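Local coordinates for protein LipS lipolytic enzyme (Unidentified, PDB 4FBL) that probably hydrolyses the ester bonds of lipids, as a thermostable lipase of the alpha/beta hydrolase fold, at residues L133-A138 with P215-P220; D120-T125 with E143-I148; I224-D229 with L252-S257. All blocks are in the same frame, centred on the assembly; numbering follows the deposited sequence.

Interaction 1: residues L133-A138 with P215-P220; sequences LTVWAA and PRVKCP
A138 O and K218 N are joined through one ordered water, which donates to A138 O at 2.9 Å and accepts from K218 N at 2.9 Å. The two segments make no direct hydrogen bond to each other, so this water carries the polar link, and beside it the contact is apolar. The methyl of A138 meets two side chains of the loop at once: V217 CG1 lies 4.0 Å from A138 CB, and C219 SG comes to the same 4.0 Å from A138 CB. The sulfur gets there because chi1 of C219 (60°) sets SG between the backbone N and the carbonyl carbon. The other branch of V217 reaches back by one helical turn, with V217 CG2 3.9 Å from V135 O and 4.2 Å from V135 CG1, the two valine side chains crossing at about a right angle. V217 thus straddles two residues of one helix face. That helix, 129-140, follows the strand that ends near S128, which in the alpha/beta hydrolase fold probably sits on the nucleophile elbow, and the loop 215-220 leads from helix 200-213 into the next strand of the central sheet. R216 adds a hydrogen bond from NH1 to G139 O, close to the C-terminal end of the helix, and also packs on A164 of the second subunit. The exposed K218 side chain turns back along its own loop, where K218 NZ makes a weak hydrogen bond of 3.2 Å to P215 O.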
# COMPACT_ATOMS: atom_id res chain seq x y z
N LEU C 133 4.03 -9.74 6.87
CA LEU C 133 3.94 -9.39 8.26
C LEU C 133 5.22 -9.67 9.09
O LEU C 133 5.50 -8.94 10.08
CB LEU C 133 2.71 -10.02 8.92
CG LEU C 133 1.34 -9.41 8.53
CD1 LEU C 133 0.23 -10.38 8.89
CD2 LEU C 133 1.14 -8.06 9.26
N THR C 134 5.94 -10.72 8.73
CA THR C 134 7.19 -11.11 9.35
C THR C 134 8.20 -9.96 9.03
O THR C 134 8.89 -9.44 9.95
CB THR C 134 7.67 -12.43 8.75
OG1 THR C 134 6.78 -13.48 9.14
CG2 THR C 134 9.07 -12.81 9.19
N VAL C 135 8.27 -9.55 7.75
CA VAL C 135 9.11 -8.42 7.34
C VAL C 135 8.64 -7.15 8.03
O VAL C 135 9.45 -6.41 8.52
CB VAL C 135 9.15 -8.22 5.84
CG1 VAL C 135 9.94 -6.89 5.49
CG2 VAL C 135 9.84 -9.40 5.19
N TRP C 136 7.34 -6.92 8.13
CA TRP C 136 6.86 -5.72 8.78
C TRP C 136 7.29 -5.72 10.24
O TRP C 136 7.70 -4.64 10.76
CB TRP C 136 5.30 -5.61 8.72
CG TRP C 136 4.78 -4.57 9.62
CD1 TRP C 136 4.67 -3.19 9.37
CD2 TRP C 136 4.26 -4.78 10.93
NE1 TRP C 136 4.16 -2.55 10.48
CE2 TRP C 136 3.88 -3.49 11.45
CE3 TRP C 136 4.05 -5.93 11.72
CZ2 TRP C 136 3.36 -3.31 12.76
CZ3 TRP C 136 3.53 -5.75 13.02
CH2 TRP C 136 3.17 -4.43 13.52
N ALA C 137 7.17 -6.86 10.94
CA ALA C 137 7.47 -6.77 12.40
C ALA C 137 9.00 -6.61 12.67
O ALA C 137 9.36 -5.88 13.59
CB ALA C 137 6.93 -8.01 13.17
N ALA C 138 9.86 -7.22 11.86
CA ALA C 138 11.29 -7.08 12.00
C ALA C 138 11.80 -5.65 11.64
O ALA C 138 12.86 -5.23 12.16
CB ALA C 138 12.05 -8.14 11.15
N PRO C 215 14.94 -1.54 4.62
CA PRO C 215 16.28 -1.05 5.05
C PRO C 215 16.41 -1.13 6.59
O PRO C 215 17.48 -1.30 7.14
CB PRO C 215 16.25 0.45 4.59
CG PRO C 215 15.41 0.32 3.26
CD PRO C 215 14.24 -0.53 3.79
N ARG C 216 15.32 -1.05 7.30
CA ARG C 216 15.33 -1.18 8.75
C ARG C 216 15.42 -2.57 9.33
O ARG C 216 15.70 -2.73 10.54
CB ARG C 216 14.07 -0.61 9.29
CG ARG C 216 14.04 0.88 9.51
CD ARG C 216 12.62 1.09 9.90
NE ARG C 216 12.44 2.19 10.79
CZ ARG C 216 12.02 2.18 12.05
NH1 ARG C 216 11.69 1.08 12.73
NH2 ARG C 216 11.92 3.37 12.61
N VAL C 217 15.22 -3.59 8.50
CA VAL C 217 15.34 -4.99 9.00
C VAL C 217 16.83 -5.31 9.12
O VAL C 217 17.52 -5.19 8.13
CB VAL C 217 14.75 -6.03 8.02
CG1 VAL C 217 15.00 -7.42 8.56
CG2 VAL C 217 13.24 -5.77 7.82
N LYS C 218 17.27 -5.68 10.33
CA LYS C 218 18.70 -5.88 10.64
C LYS C 218 18.93 -7.29 11.16
O LYS C 218 20.05 -7.70 11.18
CB LYS C 218 19.20 -4.92 11.80
CG LYS C 218 19.45 -3.41 11.42
CD LYS C 218 20.82 -3.11 10.61
CE LYS C 218 20.96 -1.62 10.11
NZ LYS C 218 19.68 -1.12 9.45
N CYS C 219 17.93 -7.99 11.68
CA CYS C 219 18.22 -9.32 12.22
C CYS C 219 18.59 -10.32 11.12
O CYS C 219 18.26 -10.12 9.97
CB CYS C 219 17.03 -9.87 13.03
SG CYS C 219 15.47 -10.05 12.03
N PRO C 220 19.23 -11.45 11.48
CA PRO C 220 19.43 -12.58 10.55
C PRO C 220 18.15 -13.03 9.80
O PRO C 220 17.07 -13.01 10.36
CB PRO C 220 19.99 -13.70 11.44
CG PRO C 220 20.68 -12.99 12.51
CD PRO C 220 19.85 -11.71 12.79
O HOH W 1 15.44 -6.40 12.49

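Interaction 2: residues D120-T125 with E143-I148; sequences DVLFMT and ERFAGI
A146 N donates to L122 O at 2.9 Å, the donor lying nearly along the C=O axis and the bond bent only moderately (154° at the hydrogen). Further along, M124 N to G147 O is longer, at 3.3 Å, and weak. At the other end a water links the strand at L122 to the loop at R144, accepting from L122 N at 2.8 Å and donating to R144 O. Strands 121-127 and 147-151 run parallel here and, with helix 129-140, form a beta-alpha-beta unit of the central sheet. Side chains then pack on both faces. On one, A146 CB sits over the face of the F123 ring, 4.1 Å from its centroid, and also meets V121 CG1 at 3.5 Å. The same ring runs alongside G147, where the lack of a side chain gives it room: F123 CD2 approaches G147 CA to 3.5 Å. On the other face the F145 ring fits between L122 and M124; F145 CE1 is 3.6 Å from M124 CB. M124 runs out fully extended, CG opposite its own N (chi1 178°), and carries SD past this ring in an oblique Met-aromatic contact, toward helices 101-118 and 129-140. The chemistry is divided: main-chain atoms and one water supply the polar bonds that set the strand alignment, while the side chains meet mainly through van der Waals contact, with CH-pi and sulfur-aromatic contributions.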
# COMPACT_ATOMS: atom_id res chain seq x y z
N ASP C 120 12.67 -15.14 26.21
CA ASP C 120 13.74 -14.14 26.11
C ASP C 120 14.17 -13.79 24.68
O ASP C 120 14.83 -12.85 24.49
CB ASP C 120 15.04 -14.76 26.79
CG ASP C 120 14.84 -15.00 28.30
OD1 ASP C 120 14.06 -14.19 28.90
OD2 ASP C 120 15.42 -15.98 28.87
N VAL C 121 13.95 -14.70 23.76
CA VAL C 121 14.45 -14.60 22.36
C VAL C 121 13.23 -14.89 21.47
O VAL C 121 12.51 -15.83 21.77
CB VAL C 121 15.50 -15.74 22.11
CG1 VAL C 121 16.20 -15.60 20.77
CG2 VAL C 121 16.48 -15.73 23.24
N LEU C 122 13.04 -14.12 20.38
CA LEU C 122 11.91 -14.36 19.50
C LEU C 122 12.36 -14.56 18.10
O LEU C 122 13.26 -13.88 17.67
CB LEU C 122 11.02 -13.12 19.55
CG LEU C 122 9.97 -13.03 20.68
CD1 LEU C 122 10.40 -13.02 22.16
CD2 LEU C 122 8.92 -11.88 20.36
N PHE C 123 11.70 -15.46 17.37
CA PHE C 123 11.82 -15.52 15.90
C PHE C 123 10.42 -15.35 15.26
O PHE C 123 9.43 -15.61 15.91
CB PHE C 123 12.41 -16.86 15.41
CG PHE C 123 13.85 -17.08 15.84
CD1 PHE C 123 14.14 -17.41 17.18
CD2 PHE C 123 14.92 -16.90 14.93
CE1 PHE C 123 15.41 -17.61 17.63
CE2 PHE C 123 16.27 -17.09 15.40
CZ PHE C 123 16.45 -17.48 16.78
N MET C 124 10.37 -15.05 13.96
CA MET C 124 9.07 -15.00 13.33
C MET C 124 9.24 -15.55 11.93
O MET C 124 10.27 -15.37 11.28
CB MET C 124 8.49 -13.54 13.37
CG MET C 124 7.08 -13.53 12.61
SD MET C 124 6.35 -11.90 12.91
CE MET C 124 4.85 -12.12 11.89
N THR C 125 8.21 -16.25 11.49
CA THR C 125 8.17 -16.82 10.19
C THR C 125 6.75 -16.64 9.71
O THR C 125 5.83 -16.54 10.52
CB THR C 125 8.59 -18.35 10.19
OG1 THR C 125 8.61 -18.90 8.83
CG2 THR C 125 7.66 -19.18 11.04
N GLU C 143 14.99 -4.36 16.98
CA GLU C 143 15.90 -5.04 17.89
C GLU C 143 15.18 -6.22 18.49
O GLU C 143 15.74 -6.87 19.38
CB GLU C 143 16.22 -4.15 19.12
CG GLU C 143 16.51 -2.74 18.79
CD GLU C 143 17.97 -2.50 18.62
OE1 GLU C 143 18.64 -3.21 17.85
OE2 GLU C 143 18.47 -1.59 19.29
N ARG C 144 13.95 -6.49 18.09
CA ARG C 144 13.20 -7.35 18.92
C ARG C 144 13.44 -8.83 18.56
O ARG C 144 13.35 -9.73 19.41
CB ARG C 144 11.78 -7.01 18.76
CG ARG C 144 11.05 -7.67 19.89
CD ARG C 144 9.75 -6.93 20.03
NE ARG C 144 9.73 -5.75 20.90
CZ ARG C 144 8.60 -5.16 21.32
NH1 ARG C 144 7.39 -5.64 20.94
NH2 ARG C 144 8.67 -4.11 22.12
N PHE C 145 13.71 -9.10 17.28
CA PHE C 145 13.78 -10.49 16.80
C PHE C 145 15.21 -10.94 16.68
O PHE C 145 16.07 -10.19 16.23
CB PHE C 145 13.04 -10.63 15.45
CG PHE C 145 11.54 -10.49 15.60
CD1 PHE C 145 10.77 -11.60 15.99
CD2 PHE C 145 10.93 -9.26 15.48
CE1 PHE C 145 9.36 -11.49 16.24
CE2 PHE C 145 9.52 -9.15 15.67
CZ PHE C 145 8.77 -10.28 16.02
N ALA C 146 15.47 -12.17 17.07
CA ALA C 146 16.83 -12.78 16.78
C ALA C 146 16.95 -13.29 15.30
O ALA C 146 18.04 -13.55 14.79
CB ALA C 146 17.13 -13.95 17.77
N GLY C 147 15.85 -13.43 14.60
CA GLY C 147 15.89 -13.95 13.24
C GLY C 147 14.49 -14.04 12.63
O GLY C 147 13.49 -14.13 13.36
N ILE C 148 14.40 -14.00 11.30
CA ILE C 148 13.10 -14.14 10.65
C ILE C 148 13.25 -15.13 9.46
O ILE C 148 14.33 -15.24 8.88
CB ILE C 148 12.46 -12.77 10.12
CG1 ILE C 148 13.45 -12.04 9.23
CG2 ILE C 148 12.04 -11.83 11.30
CD1 ILE C 148 12.86 -10.97 8.18
O HOH W 2 14.72 -11.83 20.37

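Interaction 3: residues I224-D229 with L252-S257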
# COMPACT_ATOMS: atom_id res chain seq x y z
N ILE C 224 12.74 -17.68 2.22
CA ILE C 224 12.38 -18.93 1.56
C ILE C 224 11.40 -18.62 0.46
O ILE C 224 10.37 -18.06 0.74
CB ILE C 224 11.73 -19.91 2.60
CG1 ILE C 224 12.76 -20.15 3.71
CG2 ILE C 224 11.25 -21.24 1.90
CD1 ILE C 224 12.31 -21.13 4.84
N GLN C 225 11.74 -18.98 -0.77
CA GLN C 225 10.91 -18.61 -1.92
C GLN C 225 10.78 -19.79 -2.90
O GLN C 225 11.78 -20.38 -3.26
CB GLN C 225 11.50 -17.39 -2.67
CG GLN C 225 10.46 -16.45 -3.37
CD GLN C 225 9.67 -15.47 -2.41
OE1 GLN C 225 8.53 -15.14 -2.72
NE2 GLN C 225 10.22 -15.10 -1.22
N SER C 226 9.56 -20.08 -3.34
CA SER C 226 9.32 -21.03 -4.36
C SER C 226 9.75 -20.47 -5.73
O SER C 226 9.45 -19.29 -6.12
CB SER C 226 7.86 -21.39 -4.42
OG SER C 226 7.37 -22.14 -3.32
N ARG C 227 10.47 -21.33 -6.44
CA ARG C 227 11.06 -20.96 -7.71
C ARG C 227 9.92 -20.76 -8.69
O ARG C 227 9.98 -19.92 -9.53
CB ARG C 227 12.10 -22.02 -8.15
CG ARG C 227 12.67 -21.79 -9.43
CD ARG C 227 13.93 -20.95 -9.30
NE ARG C 227 15.04 -21.69 -8.68
CZ ARG C 227 16.24 -21.16 -8.47
NH1 ARG C 227 16.54 -19.93 -8.88
NH2 ARG C 227 17.18 -21.86 -7.87
N GLU C 228 8.85 -21.46 -8.50
CA GLU C 228 7.72 -21.27 -9.34
C GLU C 228 6.50 -21.12 -8.44
O GLU C 228 6.28 -21.96 -7.55
CB GLU C 228 7.59 -22.49 -10.28
CG GLU C 228 6.26 -22.56 -10.94
CD GLU C 228 6.27 -23.52 -12.18
OE1 GLU C 228 5.24 -23.43 -12.91
OE2 GLU C 228 7.27 -24.28 -12.38
N ASP C 229 5.75 -20.02 -8.62
CA ASP C 229 4.66 -19.64 -7.70
C ASP C 229 3.64 -18.90 -8.54
O ASP C 229 3.99 -17.90 -9.18
CB ASP C 229 5.23 -18.68 -6.58
CG ASP C 229 4.24 -18.36 -5.52
OD1 ASP C 229 3.02 -18.31 -5.83
OD2 ASP C 229 4.63 -18.21 -4.32
N LEU C 252 16.90 -19.08 0.12
CA LEU C 252 16.65 -20.50 -0.20
C LEU C 252 15.51 -20.72 -1.19
O LEU C 252 14.30 -20.48 -0.87
CB LEU C 252 16.39 -21.31 1.07
CG LEU C 252 16.02 -22.77 0.87
CD1 LEU C 252 17.26 -23.56 0.40
CD2 LEU C 252 15.56 -23.18 2.33
N TRP C 253 15.89 -21.18 -2.40
CA TRP C 253 14.92 -21.37 -3.46
C TRP C 253 14.29 -22.74 -3.37
O TRP C 253 15.02 -23.72 -3.26
CB TRP C 253 15.61 -21.23 -4.82
CG TRP C 253 15.87 -19.77 -5.20
CD1 TRP C 253 17.11 -19.13 -5.32
CD2 TRP C 253 14.88 -18.81 -5.60
NE1 TRP C 253 16.92 -17.83 -5.75
CE2 TRP C 253 15.57 -17.61 -5.92
CE3 TRP C 253 13.48 -18.85 -5.71
CZ2 TRP C 253 14.88 -16.42 -6.33
CZ3 TRP C 253 12.80 -17.68 -6.09
CH2 TRP C 253 13.52 -16.47 -6.37
N LEU C 254 12.98 -22.85 -3.40
CA LEU C 254 12.38 -24.16 -3.33
C LEU C 254 12.12 -24.74 -4.76
O LEU C 254 11.40 -24.12 -5.55
CB LEU C 254 11.08 -24.13 -2.52
CG LEU C 254 11.22 -23.67 -1.03
CD1 LEU C 254 9.88 -23.50 -0.36
CD2 LEU C 254 12.17 -24.50 -0.17
N GLU C 255 12.71 -25.90 -5.07
CA GLU C 255 12.63 -26.47 -6.46
C GLU C 255 11.40 -27.32 -6.72
O GLU C 255 11.13 -27.62 -7.83
CB GLU C 255 13.89 -27.27 -6.81
CG GLU C 255 15.28 -26.57 -6.59
CD GLU C 255 15.47 -25.18 -7.28
OE1 GLU C 255 14.60 -24.73 -8.05
OE2 GLU C 255 16.51 -24.52 -7.07
N ASN C 256 10.61 -27.66 -5.72
CA ASN C 256 9.55 -28.66 -5.92
C ASN C 256 8.26 -28.29 -5.34
O ASN C 256 7.45 -29.19 -5.11
CB ASN C 256 9.85 -29.96 -5.15
CG ASN C 256 11.26 -30.50 -5.39
OD1 ASN C 256 12.13 -30.46 -4.48
ND2 ASN C 256 11.51 -30.99 -6.62
N SER C 257 8.04 -26.99 -5.08
CA SER C 257 6.78 -26.56 -4.47
C SER C 257 6.25 -25.36 -5.25
O SER C 257 7.02 -24.62 -5.84
CB SER C 257 7.05 -26.12 -3.02
OG SER C 257 7.76 -27.17 -2.37
O HOH W 3 8.95 -24.18 -7.21
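I224 and L254 pack tightly: I224 CG2 approaches L254 CD1 to 3.5 Å, closer than ordinary van der Waals contact. Beside them the parallel strands are knit by nearly straight backbone bonds, L254 N to Q225 O at 2.7 Å and R227 N to L254 O at 3.1 Å. The solvent side is built from charge. Bent at chi2 and chi3, the R227 side chain lays its guanidinium flat on the W253 indole, planes 14° apart and centres 3.9 Å apart, a stack that is also a cation-pi contact over the five-membered ring. In its own plane the same group grips E255 side-on, R227 NE to OE1 of E255 at 3.1 Å and R227 NH2 to E255 OE2 at 2.9 Å, each oxygen using its syn lone pair. One partner thus takes a face of the guanidinium and the other its edge, which fixes its rotation. An alanine in place of W253 is likely to leave that face without its aromatic support, held by E255 at the edge alone, and to open a gap beside Q225 CB. Past the strand ends the chain leads to D229, whose OD2 bonds H259 ND1, consistent with the acid of a Ser-His-Asp triad. Helix 267-279 covers the I224 and L254 face through I270, while helix 235-243 meets Q225 and W253 on the other, and strand 147-151 continues the sheet beyond I224.

Interactions 1 and 2 are neighbours, their centres about 9 Å apart, and they touch: P220 O and I148 N make a probable hydrogen bond of 3.0 Å, and T134 packs against T125. Their segments alternate along the chain, since helix 129-140 of interaction 1 connects the two strands of interaction 2 and loop 215-220 follows both. Interaction 3 comes later in sequence, its centre about 21 Å from interaction 1 and 23 Å from interaction 2. It belongs to the same sheet as interaction 2, where strand 221-226 lies next to strand 147-151 and strand 249-254 is outermost on that side. Two beta-alpha-beta units therefore stand side by side, one leading toward S128 and the other toward D229, residues of the probable catalytic triad.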